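PDB 3UKN: novel protein similar to vertebrate potassium voltage-gated channel, subfamily H (Eag-related) family, which probably forms the pore of a voltage-gated delayed-rectifier potassium channel, represented here by its C-linker and cyclic nucleotide-binding homology domain. Local coordinates for residues 46-49 against 50-54; 84-88 against 89-93; 120-124 against 125-129; 173-176 against 177-180. All coordinates share one frame; numbering follows the deposited sequence.

Interaction 1: 46-49 against 50-54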
loop_
_atom_site.group_PDB
_atom_site.type_symbol
_atom_site.label_atom_id
_atom_site.label_comp_id
_atom_site.label_asym_id
_atom_site.label_seq_id
_atom_site.Cartn_x
_atom_site.Cartn_y
_atom_site.Cartn_z
ATOM N N TRP B 46 -16.539 -4.942 1.881
ATOM C CA TRP B 46 -15.370 -4.655 2.712
ATOM C C TRP B 46 -14.846 -5.811 3.571
ATOM O O TRP B 46 -15.619 -6.595 4.120
ATOM C CB TRP B 46 -15.665 -3.470 3.631
ATOM C CG TRP B 46 -14.627 -3.262 4.694
ATOM C CD1 TRP B 46 -14.689 -3.677 5.998
ATOM C CD2 TRP B 46 -13.368 -2.587 4.546
ATOM N NE1 TRP B 46 -13.544 -3.302 6.668
ATOM C CE2 TRP B 46 -12.718 -2.632 5.795
ATOM C CE3 TRP B 46 -12.728 -1.947 3.476
ATOM C CZ2 TRP B 46 -11.461 -2.059 6.007
ATOM C CZ3 TRP B 46 -11.478 -1.381 3.685
ATOM C CH2 TRP B 46 -10.857 -1.440 4.943
ATOM N N SER B 47 -13.523 -5.889 3.692
ATOM C CA SER B 47 -12.869 -6.674 4.745
ATOM C C SER B 47 -11.561 -5.983 5.136
ATOM O O SER B 47 -10.923 -5.323 4.314
ATOM C CB SER B 47 -12.593 -8.110 4.298
ATOM O OG SER B 47 -11.558 -8.143 3.332
ATOM N N VAL B 48 -11.147 -6.119 6.387
ATOM C CA VAL B 48 -9.853 -5.573 6.753
ATOM C C VAL B 48 -8.755 -6.229 5.945
ATOM O O VAL B 48 -7.834 -5.556 5.498
ATOM C CB VAL B 48 -9.543 -5.731 8.232
ATOM C CG1 VAL B 48 -8.060 -5.431 8.490
ATOM C CG2 VAL B 48 -10.438 -4.810 9.027
ATOM N N ASN B 49 -8.855 -7.540 5.757
ATOM C CA ASN B 49 -7.821 -8.292 5.052
ATOM C C ASN B 49 -7.512 -7.682 3.694
ATOM O O ASN B 49 -6.354 -7.569 3.323
ATOM C CB ASN B 49 -8.204 -9.771 4.906
ATOM C CG ASN B 49 -7.191 -10.557 4.085
ATOM O OD1 ASN B 49 -6.062 -10.773 4.512
ATOM N ND2 ASN B 49 -7.596 -10.987 2.903
ATOM N N ASN B 50 -8.545 -7.266 2.964
ATOM C CA ASN B 50 -8.335 -6.669 1.652
ATOM C C ASN B 50 -7.991 -5.182 1.680
ATOM O O ASN B 50 -7.608 -4.612 0.651
ATOM C CB ASN B 50 -9.540 -6.927 0.732
ATOM C CG ASN B 50 -9.569 -8.352 0.204
ATOM O OD1 ASN B 50 -8.769 -9.192 0.616
ATOM N ND2 ASN B 50 -10.492 -8.630 -0.706
ATOM N N GLY B 51 -8.126 -4.542 2.837
ATOM C CA GLY B 51 -7.843 -3.122 2.924
ATOM C C GLY B 51 -6.669 -2.734 3.811
ATOM O O GLY B 51 -6.572 -1.575 4.260
ATOM N N ILE B 52 -5.763 -3.678 4.064
ATOM C CA ILE B 52 -4.660 -3.419 4.992
ATOM C C ILE B 52 -3.716 -2.300 4.543
ATOM O O ILE B 52 -3.551 -2.027 3.349
ATOM C CB ILE B 52 -3.830 -4.691 5.309
ATOM C CG1 ILE B 52 -2.876 -5.025 4.167
ATOM C CG2 ILE B 52 -4.735 -5.867 5.638
ATOM C CD1 ILE B 52 -2.048 -6.280 4.422
ATOM N N ASP B 53 -3.106 -1.644 5.523
ATOM C CA ASP B 53 -2.130 -0.595 5.274
ATOM C C ASP B 53 -0.795 -1.242 4.963
ATOM O O ASP B 53 -0.228 -1.904 5.834
ATOM C CB ASP B 53 -2.012 0.291 6.517
ATOM C CG ASP B 53 -0.911 1.330 6.398
ATOM O OD1 ASP B 53 -0.428 1.556 5.269
ATOM O OD2 ASP B 53 -0.533 1.926 7.436
ATOM N N VAL B 54 -0.294 -1.050 3.737
ATOM C CA VAL B 54 0.960 -1.678 3.301
ATOM C C VAL B 54 2.137 -0.710 3.230
ATOM O O VAL B 54 3.247 -1.087 2.838
ATOM C CB VAL B 54 0.821 -2.386 1.921
ATOM C CG1 VAL B 54 -0.274 -3.436 1.969
ATOM C CG2 VAL B 54 0.569 -1.374 0.812
HETATM O O HOH W 1 -4.807 -5.625 1.084
#
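Ser-47 grips the amide of Asn-50 through its hydroxyl: OG accepts from Asn-50 N at 3.2 Å and 155°. With chi1 at 71°, OG is tucked between its own backbone N and carbonyl carbon and faces the following turn. That turn is a type I beta-turn, closed by Gly-51 N donating to Val-48 O at 2.9 Å. Asn-50 N and Gly-51 N each make a further, weak bond to Ser-47 O. The indole of Trp-46 lies against the turn at Gly-51, its CH2 4.0 Å from Gly-51 CA, an approach made possible because glycine has no side chain there. The same ring carries Val-48 N over one face, 3.5 Å above its plane and toward the rim. On the far end of the turn, Ile-52 CG2 rests on two carbonyls, 3.1 Å from Val-48 O and 3.3 Å from Asn-49 O. A water bridges Asn-49 O and Asn-50 O weakly.

Second-shell bonds fix the ends: Trp-46 NE1 donates to Glu-107, and the buried Asn-49 amide is held by Gln-117 N, Ala-115 O and Tyr-120 OH. Asn-50 ND2 bonds weakly to Asp-60 of the second subunit. The turn lies in the loop between helix 32-45 and helix 63-71, packs against helix 13-27 and strand 108-110, and reaches strand 168-174 through Ile-52.

Interaction 2: 84-88 against 89-93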
loop_
_atom_site.group_PDB
_atom_site.type_symbol
_atom_site.label_atom_id
_atom_site.label_comp_id
_atom_site.label_asym_id
_atom_site.label_seq_id
_atom_site.Cartn_x
_atom_site.Cartn_y
_atom_site.Cartn_z
ATOM N N GLU B 84 10.302 -16.453 20.606
ATOM C CA GLU B 84 11.311 -16.678 21.646
ATOM C C GLU B 84 12.725 -16.808 21.076
ATOM O O GLU B 84 13.677 -16.272 21.644
ATOM C CB GLU B 84 10.966 -17.921 22.474
ATOM C CG GLU B 84 11.954 -18.256 23.577
ATOM C CD GLU B 84 11.847 -17.326 24.773
ATOM O OE1 GLU B 84 11.168 -16.278 24.651
ATOM O OE2 GLU B 84 12.442 -17.649 25.836
ATOM N N SER B 85 12.858 -17.510 19.952
ATOM C CA SER B 85 14.174 -17.819 19.401
ATOM C C SER B 85 14.660 -16.822 18.331
ATOM O O SER B 85 15.703 -17.018 17.703
ATOM C CB SER B 85 14.211 -19.254 18.869
ATOM O OG SER B 85 13.690 -19.313 17.554
ATOM N N ALA B 86 13.928 -15.736 18.132
ATOM C CA ALA B 86 14.349 -14.802 17.105
ATOM C C ALA B 86 15.461 -13.907 17.674
ATOM O O ALA B 86 15.373 -13.471 18.807
ATOM C CB ALA B 86 13.176 -13.980 16.617
ATOM N N SER B 87 16.508 -13.658 16.896
ATOM C CA SER B 87 17.551 -12.702 17.289
ATOM C C SER B 87 16.996 -11.287 17.524
ATOM O O SER B 87 15.898 -10.976 17.085
ATOM C CB SER B 87 18.628 -12.642 16.213
ATOM O OG SER B 87 18.186 -11.859 15.126
ATOM N N ARG B 88 17.754 -10.425 18.199
ATOM C CA ARG B 88 17.292 -9.067 18.505
ATOM C C ARG B 88 17.056 -8.266 17.230
ATOM O O ARG B 88 16.066 -7.517 17.102
ATOM C CB ARG B 88 18.296 -8.343 19.408
ATOM C CG ARG B 88 17.842 -6.974 19.896
ATOM C CD ARG B 88 19.006 -6.251 20.642
ATOM N NE ARG B 88 19.996 -5.752 19.691
ATOM C CZ ARG B 88 21.200 -5.289 19.994
ATOM N NH1 ARG B 88 21.615 -5.260 21.257
ATOM N NH2 ARG B 88 21.994 -4.863 19.019
ATOM N N GLY B 89 17.956 -8.436 16.272
ATOM C CA GLY B 89 17.778 -7.788 14.989
ATOM C C GLY B 89 16.508 -8.206 14.269
ATOM O O GLY B 89 15.889 -7.409 13.576
ATOM N N CYS B 90 16.112 -9.457 14.419
ATOM C CA CYS B 90 14.889 -9.927 13.767
ATOM C C CYS B 90 13.654 -9.365 14.463
ATOM O O CYS B 90 12.705 -8.928 13.819
ATOM C CB CYS B 90 14.826 -11.457 13.754
ATOM S SG CYS B 90 13.356 -12.115 12.934
ATOM N N LEU B 91 13.658 -9.360 15.788
ATOM C CA LEU B 91 12.520 -8.788 16.486
ATOM C C LEU B 91 12.357 -7.271 16.238
ATOM O O LEU B 91 11.239 -6.765 16.063
ATOM C CB LEU B 91 12.572 -9.144 17.970
ATOM C CG LEU B 91 12.252 -10.641 18.095
ATOM C CD1 LEU B 91 12.758 -11.253 19.390
ATOM C CD2 LEU B 91 10.749 -10.905 17.912
ATOM N N ARG B 92 13.461 -6.541 16.211
ATOM C CA ARG B 92 13.353 -5.105 15.956
ATOM C C ARG B 92 12.690 -4.807 14.610
ATOM O O ARG B 92 11.689 -4.095 14.558
ATOM C CB ARG B 92 14.704 -4.409 16.090
ATOM C CG ARG B 92 15.045 -4.144 17.546
ATOM C CD ARG B 92 16.462 -3.661 17.725
ATOM N NE ARG B 92 16.767 -3.369 19.121
ATOM C CZ ARG B 92 17.975 -3.011 19.548
ATOM N NH1 ARG B 92 18.974 -2.914 18.679
ATOM N NH2 ARG B 92 18.189 -2.753 20.836
ATOM N N SER B 93 13.246 -5.363 13.538
ATOM C CA SER B 93 12.668 -5.265 12.192
ATOM C C SER B 93 11.173 -5.579 12.176
ATOM O O SER B 93 10.381 -4.812 11.658
ATOM C CB SER B 93 13.397 -6.207 11.231
ATOM O OG SER B 93 14.805 -6.041 11.320
#
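Ala-86 sets its methyl against two side chains of the first turn of helix 88-96, 3.8 Å from Leu-91 CG and 4.1 Å from Cys-90 SG. This is the close-packed side of the contact. Leu-91 CD1 also comes within 3.5 Å of Ala-86 O, while Tyr-188 of helix 186-199 touches both Ala-86 and the buried Cys-90 from outside, and Tyr-185 adds to the cover over Cys-90. Beside the apolar patch the helix is capped: Ser-87, the N-cap, accepts from Cys-90 N at 3.3 Å through OG, and Ser-87 O takes a nearly straight bond (165°) from Leu-91 N. A chi1 of 78° brings the hydroxyl to the Cys-90 amide, one of the first-turn N-H groups with no i-4 carbonyl; that amide also bonds weakly to Ser-87 O. With Ala-86 just before the cap and Leu-91 at the fourth helical position, the apolar pair is a hydrophobic staple clasping the same end.

The other flank is more exposed and charged. Arg-88 and Arg-92, one turn apart, extend alongside one another, their guanidinium planes only 17° apart. Arg-88 NE hovers over one face of the Arg-92 group, toward its rim, and lies 3.2 Å from Arg-92 NH1; both are donors, so the approach is not a hydrogen bond, and like charges probably oppose it. Arg-88 bends at chi3, whereas Arg-92 stays extended from CG to NE and leans on Ala-67, Ala-70 and Met-71 of helix 63-71.

Interaction 3: 120-124 against 125-129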
loop_
_atom_site.group_PDB
_atom_site.type_symbol
_atom_site.label_atom_id
_atom_site.label_comp_id
_atom_site.label_asym_id
_atom_site.label_seq_id
_atom_site.Cartn_x
_atom_site.Cartn_y
_atom_site.Cartn_z
ATOM N N TYR B 120 -2.945 -11.857 11.818
ATOM C CA TYR B 120 -3.571 -10.889 12.717
ATOM C C TYR B 120 -3.521 -11.370 14.167
ATOM O O TYR B 120 -3.568 -12.569 14.446
ATOM C CB TYR B 120 -5.029 -10.649 12.305
ATOM C CG TYR B 120 -5.173 -10.245 10.871
ATOM C CD1 TYR B 120 -5.233 -8.907 10.515
ATOM C CD2 TYR B 120 -5.232 -11.200 9.865
ATOM C CE1 TYR B 120 -5.357 -8.522 9.187
ATOM C CE2 TYR B 120 -5.343 -10.836 8.542
ATOM C CZ TYR B 120 -5.410 -9.491 8.202
ATOM O OH TYR B 120 -5.517 -9.115 6.874
ATOM N N PHE B 121 -3.433 -10.422 15.084
ATOM C CA PHE B 121 -3.377 -10.740 16.499
ATOM C C PHE B 121 -4.476 -9.929 17.164
ATOM O O PHE B 121 -4.550 -8.723 16.961
ATOM C CB PHE B 121 -1.987 -10.369 17.055
ATOM C CG PHE B 121 -1.849 -10.541 18.564
ATOM C CD1 PHE B 121 -1.390 -11.735 19.105
ATOM C CD2 PHE B 121 -2.142 -9.497 19.427
ATOM C CE1 PHE B 121 -1.253 -11.901 20.493
ATOM C CE2 PHE B 121 -2.002 -9.650 20.806
ATOM C CZ PHE B 121 -1.560 -10.854 21.342
ATOM N N VAL B 122 -5.346 -10.589 17.932
ATOM C CA VAL B 122 -6.384 -9.884 18.699
ATOM C C VAL B 122 -5.859 -9.320 20.034
ATOM O O VAL B 122 -5.560 -10.088 20.941
ATOM C CB VAL B 122 -7.576 -10.819 19.004
ATOM C CG1 VAL B 122 -8.787 -10.024 19.492
ATOM C CG2 VAL B 122 -7.938 -11.626 17.781
ATOM N N CYS B 123 -5.755 -7.993 20.156
ATOM C CA CYS B 123 -5.393 -7.365 21.447
ATOM C C CYS B 123 -6.594 -7.191 22.369
ATOM O O CYS B 123 -6.453 -7.216 23.581
ATOM C CB CYS B 123 -4.739 -5.986 21.275
ATOM S SG CYS B 123 -3.340 -5.904 20.177
ATOM N N SER B 124 -7.767 -6.962 21.795
ATOM C CA SER B 124 -8.993 -6.952 22.581
ATOM C C SER B 124 -10.186 -7.202 21.676
ATOM O O SER B 124 -10.088 -7.085 20.454
ATOM C CB SER B 124 -9.162 -5.627 23.319
ATOM O OG SER B 124 -9.059 -4.555 22.407
ATOM N N GLY B 125 -11.313 -7.546 22.280
ATOM C CA GLY B 125 -12.519 -7.800 21.531
ATOM C C GLY B 125 -12.714 -9.271 21.259
ATOM O O GLY B 125 -11.864 -10.103 21.590
ATOM N N SER B 126 -13.847 -9.592 20.649
ATOM C CA SER B 126 -14.134 -10.963 20.287
ATOM C C SER B 126 -14.521 -11.051 18.820
ATOM O O SER B 126 -14.988 -10.075 18.234
ATOM C CB SER B 126 -15.244 -11.520 21.166
ATOM O OG SER B 126 -14.905 -11.355 22.530
ATOM N N MET B 127 -14.307 -12.223 18.231
ATOM C CA MET B 127 -14.614 -12.440 16.826
ATOM C C MET B 127 -15.058 -13.865 16.640
ATOM O O MET B 127 -14.696 -14.747 17.422
ATOM C CB MET B 127 -13.371 -12.222 15.972
ATOM C CG MET B 127 -12.426 -11.179 16.517
ATOM S SD MET B 127 -11.193 -10.790 15.289
ATOM C CE MET B 127 -12.118 -9.655 14.265
ATOM N N GLU B 128 -15.830 -14.097 15.591
ATOM C CA GLU B 128 -16.266 -15.448 15.269
ATOM C C GLU B 128 -15.596 -15.917 13.980
ATOM O O GLU B 128 -15.383 -15.115 13.068
ATOM C CB GLU B 128 -17.790 -15.480 15.124
ATOM C CG GLU B 128 -18.328 -14.478 14.108
ATOM C CD GLU B 128 -19.852 -14.455 14.034
ATOM O OE1 GLU B 128 -20.504 -15.337 14.634
ATOM O OE2 GLU B 128 -20.397 -13.545 13.370
ATOM N N VAL B 129 -15.231 -17.197 13.917
ATOM C CA VAL B 129 -14.905 -17.825 12.632
ATOM C C VAL B 129 -16.194 -18.455 12.084
ATOM O O VAL B 129 -16.889 -19.174 12.796
ATOM C CB VAL B 129 -13.810 -18.899 12.754
ATOM C CG1 VAL B 129 -13.441 -19.456 11.382
ATOM C CG2 VAL B 129 -12.567 -18.337 13.439
#
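At a corner of the beta-roll of the cyclic nucleotide-binding homology domain, where the chain leaves one sheet for the other, Val-122 meets Gly-125 and Met-127. The corner is prepared by a classic beta bulge: Cys-123 and Ser-124 both face Asp-169 on the neighbouring strand, and the chain turns at Cys-123. Between 120-124 and 125-129 the bend is joined by van der Waals contacts rather than hydrogen bonds. Val-122 divides its branches between two partners. CG1, anti to the backbone N, lies 3.7 Å from Gly-125 O, while CG2 comes 4.2 Å from Met-127 SD. The valine and methionine pass head to tail. A bend at chi3 of Met-127 turns CE away from the valine and leaves SD the nearest point. Gly-125 has phi 96° and psi 176°, angles at which a CB would jam against Ser-124 O, so the position calls for glycine. At the bend, Cys-123 SG sits at the edge of the Phe-121 ring, in its plane.

Beyond the corner, Ser-126 N bonds to Thr-166 OG1. Val-122 leans on Leu-170 of strand 168-174, and Met-127 touches Cys-168 of the same strand and Leu-109 of strand 108-110, placing these two buried side chains between the two sheets, at the join of strands 118-122 and 127-131.

Interaction 4: 173-176 against 177-180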
loop_
_atom_site.group_PDB
_atom_site.type_symbol
_atom_site.label_atom_id
_atom_site.label_comp_id
_atom_site.label_asym_id
_atom_site.label_seq_id
_atom_site.Cartn_x
_atom_site.Cartn_y
_atom_site.Cartn_z
ATOM N N ILE B 173 0.812 -8.102 10.743
ATOM C CA ILE B 173 1.981 -7.942 9.902
ATOM C C ILE B 173 1.632 -8.559 8.532
ATOM O O ILE B 173 1.102 -9.677 8.466
ATOM C CB ILE B 173 3.159 -8.693 10.483
ATOM C CG1 ILE B 173 3.397 -8.265 11.928
ATOM C CG2 ILE B 173 4.406 -8.484 9.638
ATOM C CD1 ILE B 173 4.654 -8.851 12.527
ATOM N N SER B 174 1.898 -7.824 7.455
ATOM C CA SER B 174 1.582 -8.296 6.118
ATOM C C SER B 174 2.467 -9.472 5.817
ATOM O O SER B 174 3.610 -9.540 6.292
ATOM C CB SER B 174 1.856 -7.206 5.084
ATOM O OG SER B 174 3.240 -6.891 5.059
ATOM N N LEU B 175 1.964 -10.395 5.010
ATOM C CA LEU B 175 2.772 -11.545 4.595
ATOM C C LEU B 175 3.977 -11.067 3.797
ATOM O O LEU B 175 5.062 -11.635 3.882
ATOM C CB LEU B 175 1.938 -12.516 3.753
ATOM C CG LEU B 175 0.753 -13.099 4.511
ATOM C CD1 LEU B 175 0.193 -14.323 3.768
ATOM C CD2 LEU B 175 1.194 -13.448 5.961
ATOM N N LYS B 176 3.775 -10.014 3.014
ATOM C CA LYS B 176 4.860 -9.450 2.225
ATOM C C LYS B 176 5.986 -8.980 3.146
ATOM O O LYS B 176 7.137 -9.335 2.947
ATOM C CB LYS B 176 4.333 -8.284 1.394
ATOM C CG LYS B 176 5.288 -7.726 0.348
ATOM C CD LYS B 176 4.618 -6.555 -0.373
ATOM C CE LYS B 176 5.611 -5.501 -0.843
ATOM N NZ LYS B 176 6.457 -5.987 -1.970
ATOM N N GLY B 177 5.650 -8.202 4.170
ATOM C CA GLY B 177 6.664 -7.609 5.035
ATOM C C GLY B 177 7.327 -8.701 5.854
ATOM O O GLY B 177 8.546 -8.762 6.000
ATOM N N LEU B 178 6.493 -9.582 6.374
ATOM C CA LEU B 178 6.940 -10.730 7.129
ATOM C C LEU B 178 7.879 -11.584 6.316
ATOM O O LEU B 178 8.894 -12.044 6.832
ATOM C CB LEU B 178 5.738 -11.557 7.565
ATOM C CG LEU B 178 6.043 -12.875 8.255
ATOM C CD1 LEU B 178 6.480 -12.643 9.695
ATOM C CD2 LEU B 178 4.777 -13.704 8.217
ATOM N N ARG B 179 7.577 -11.788 5.040
ATOM C CA ARG B 179 8.412 -12.690 4.249
ATOM C C ARG B 179 9.738 -12.039 3.962
ATOM O O ARG B 179 10.760 -12.710 3.876
ATOM C CB ARG B 179 7.727 -13.119 2.941
ATOM C CG ARG B 179 6.570 -14.119 3.140
ATOM C CD ARG B 179 5.699 -14.186 1.899
ATOM N NE ARG B 179 4.554 -15.086 2.040
ATOM C CZ ARG B 179 3.456 -15.014 1.289
ATOM N NH1 ARG B 179 3.346 -14.070 0.356
ATOM N NH2 ARG B 179 2.462 -15.876 1.469
ATOM N N GLU B 180 9.711 -10.720 3.811
ATOM C CA GLU B 180 10.915 -9.952 3.537
ATOM C C GLU B 180 11.848 -10.061 4.746
ATOM O O GLU B 180 13.033 -10.363 4.615
ATOM C CB GLU B 180 10.546 -8.499 3.240
ATOM C CG GLU B 180 11.726 -7.566 3.036
ATOM C CD GLU B 180 11.295 -6.183 2.563
ATOM O OE1 GLU B 180 12.170 -5.304 2.411
ATOM O OE2 GLU B 180 10.082 -5.975 2.338
#
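The Arg-179 guanidinium lies flat over Leu-175, whose CB sits 3.8 Å above the centre of one face; Leu-175 CD1 approaches Arg-179 NH2 at 3.6 Å. NE donates to Leu-150 O, which fixes the turn of the group. With chi1 near -73° and an extended run from CG to NE, the arginine chain passes a carbonyl of its own helix, Arg-179 CG only 3.0 Å from Leu-175 O.

Helix 175-184 is capped by Ser-174, whose OG accepts from Gly-177 N at 2.9 Å. Ser-174 O binds Leu-178 N, also at 2.9 Å, while Leu-175 O and Lys-176 O receive Arg-179 N and Glu-180 N in turn. Ile-173 lies roughly perpendicular to Leu-178, Ile-173 CG2 to Leu-178 CB 3.9 Å. One residue before the cap and four after it, the pair is a hydrophobic staple at the junction of strand 168-174 and helix 175-184.

Arg-179 NH2 is buried here with no polar partner in the model, which probably carries some desolvation cost; the NE bond to Leu-150 O and the nearby Glu-153 may offset part of it.

From the N terminus, the four contacts follow in series; none nests in or crosses another, and each closes only a few residues of chain. Interaction 1 forms the turn after helix 32-45, interaction 2 starts helix 88-96, interaction 3 turns the corner between two sheets, and interaction 4 passes from strand 168-174 into helix 175-184. Interaction 1 touches two of the others: Asn-49 and Ile-52 meet Tyr-120 of interaction 3, and Ile-52 packs on Ser-174 of interaction 4. Interactions 3 and 4 do not touch, yet reach neighbouring strands of one sheet. Interaction 2 stands apart, its nearest atoms about 7 Å from interaction 4.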